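Local coordinates for protein metal-dependent phosphohydrolase, HDOD domain-containing (Geobacter sulfurreducens, PDB 3HC1) that is of unknown function but binds iron at a two-metal site and belongs to the HDOD family, which suggests a metal-dependent phosphohydrolase activity, at residues W267-I270 against R271-G275. Numbering follows the deposited sequence.
Sequences WGVI and RRSLG
Val269 and Arg272 run alongside each other near the C-terminal end of helix 266-273, the arginine passing its guanidinium group over both methyls of the valine. Val269 CG1 sits 3.7 Å above the guanidinium plane, nearer the edge of the group than its centre, while CG2 approaches Arg272 NH1 at 3.6 Å. The unusual first torsion of Arg272 (chi1 94°), followed by an extended run from CG to NE, brings CG to 3.2 Å from Val269 O and carries the charged end back along the valine, where NE reaches the carbonyl of Lys226. That same Val269 O is met twice by Ser273, whose N donates to it at 2.9 Å and whose OG lies 2.7 Å away. With OG folded beside its own backbone N (chi1 -52°), the buried hydroxyl lies among Val269 O, Lys226 O and the amide of Ala228, tying the helix end to the chain leading into helix 229-243. One residue on, Leu274 leaves helical geometry, yet its N still bonds to Ile270 O at 2.9 Å. Its side chain runs alongside Ile270, CD1 resting 3.8 Å from Ile270 CG2. Arg271, held at its N by Trp267 O, extends along another side of the helix, where its guanidinium forms a salt bridge with Glu281 and a cation-pi contact with Phe279. Val269 and Ile270 turn inward onto Ala232 of helix 229-243, the helix that supplies the iron ligand Asp238. The whole is the C-terminal end of a short helix laid on helix 229-243 within the all-helical HD-type fold, about 12 Å from the iron ligand His217 (Val269 side chain to His217 side chain).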
loop_
_atom_site.group_PDB
_atom_site.type_symbol
_atom_site.label_atom_id
_atom_site.label_comp_id
_atom_site.label_asym_id
_atom_site.label_seq_id
_atom_site.Cartn_x
_atom_site.Cartn_y
_atom_site.Cartn_z
ATOM N N TRP A 267 -0.692 -4.487 -17.285
ATOM C CA TRP A 267 -1.799 -4.067 -18.134
ATOM C C TRP A 267 -2.477 -5.284 -18.743
ATOM O O TRP A 267 -3.674 -5.371 -18.687
ATOM C CB TRP A 267 -1.378 -3.065 -19.218
ATOM C CG TRP A 267 -0.865 -1.835 -18.679
ATOM C CD1 TRP A 267 0.386 -1.325 -18.861
ATOM C CD2 TRP A 267 -1.541 -0.943 -17.790
ATOM N NE1 TRP A 267 0.519 -0.151 -18.157
ATOM C CE2 TRP A 267 -0.655 0.107 -17.498
ATOM C CE3 TRP A 267 -2.847 -0.889 -17.274
ATOM C CZ2 TRP A 267 -1.015 1.195 -16.674
ATOM C CZ3 TRP A 267 -3.197 0.150 -16.442
ATOM C CH2 TRP A 267 -2.286 1.185 -16.139
ATOM N N GLY A 268 -1.703 -6.232 -19.290
ATOM C CA GLY A 268 -2.239 -7.507 -19.731
ATOM C C GLY A 268 -2.914 -8.338 -18.634
ATOM O O GLY A 268 -3.940 -8.995 -18.874
ATOM N N VAL A 269 -2.386 -8.289 -17.418
ATOM C CA VAL A 269 -2.949 -9.080 -16.320
ATOM C C VAL A 269 -4.328 -8.541 -15.934
ATOM O O VAL A 269 -5.308 -9.325 -15.729
ATOM C CB VAL A 269 -1.943 -9.166 -15.136
ATOM C CG1 VAL A 269 -2.586 -9.778 -13.879
ATOM C CG2 VAL A 269 -0.742 -10.024 -15.601
ATOM N N ILE A 270 -4.435 -7.215 -15.939
ATOM C CA ILE A 270 -5.701 -6.527 -15.648
ATOM C C ILE A 270 -6.717 -6.897 -16.735
ATOM O O ILE A 270 -7.822 -7.294 -16.382
ATOM C CB ILE A 270 -5.530 -4.998 -15.537
ATOM C CG1 ILE A 270 -4.678 -4.670 -14.329
ATOM C CG2 ILE A 270 -6.898 -4.282 -15.421
ATOM C CD1 ILE A 270 -4.161 -3.249 -14.258
ATOM N N ARG A 271 -6.344 -6.821 -18.030
ATOM C CA ARG A 271 -7.253 -7.232 -19.114
ATOM C C ARG A 271 -7.698 -8.698 -19.060
ATOM O O ARG A 271 -8.831 -8.987 -19.388
ATOM C CB ARG A 271 -6.655 -7.027 -20.513
ATOM C CG ARG A 271 -6.542 -5.616 -20.912
ATOM C CD ARG A 271 -6.421 -5.409 -22.422
ATOM N NE ARG A 271 -6.488 -3.967 -22.612
ATOM C CZ ARG A 271 -5.457 -3.129 -22.550
ATOM N NH1 ARG A 271 -4.218 -3.579 -22.399
ATOM N NH2 ARG A 271 -5.673 -1.823 -22.693
ATOM N N ARG A 272 -6.797 -9.615 -18.752
ATOM C CA ARG A 272 -7.176 -11.016 -18.606
ATOM C C ARG A 272 -8.119 -11.191 -17.382
ATOM O O ARG A 272 -8.983 -12.069 -17.408
ATOM C CB ARG A 272 -5.945 -11.925 -18.511
ATOM C CG ARG A 272 -5.515 -12.233 -17.089
ATOM C CD ARG A 272 -4.171 -12.940 -16.977
ATOM N NE ARG A 272 -3.802 -13.165 -15.556
ATOM C CZ ARG A 272 -2.558 -13.429 -15.130
ATOM N NH1 ARG A 272 -1.544 -13.467 -15.989
ATOM N NH2 ARG A 272 -2.305 -13.645 -13.820
ATOM N N SER A 273 -7.964 -10.367 -16.336
ATOM C CA SER A 273 -8.782 -10.472 -15.115
ATOM C C SER A 273 -10.183 -9.833 -15.276
ATOM O O SER A 273 -11.148 -10.253 -14.641
ATOM C CB SER A 273 -8.069 -9.832 -13.897
ATOM O OG SER A 273 -6.732 -10.309 -13.702
ATOM N N LEU A 274 -10.262 -8.792 -16.091
ATOM C CA LEU A 274 -11.466 -7.996 -16.287
ATOM C C LEU A 274 -11.808 -8.065 -17.774
ATOM O O LEU A 274 -11.494 -7.149 -18.532
ATOM C CB LEU A 274 -11.210 -6.541 -15.849
ATOM C CG LEU A 274 -10.699 -6.340 -14.405
ATOM C CD1 LEU A 274 -10.367 -4.848 -14.089
ATOM C CD2 LEU A 274 -11.703 -6.921 -13.385
ATOM N N GLY A 275 -12.458 -9.160 -18.176
ATOM C CA GLY A 275 -12.763 -9.439 -19.592
ATOM C C GLY A 275 -13.459 -8.309 -20.362
ATOM O O GLY A 275 -13.192 -8.103 -21.562
#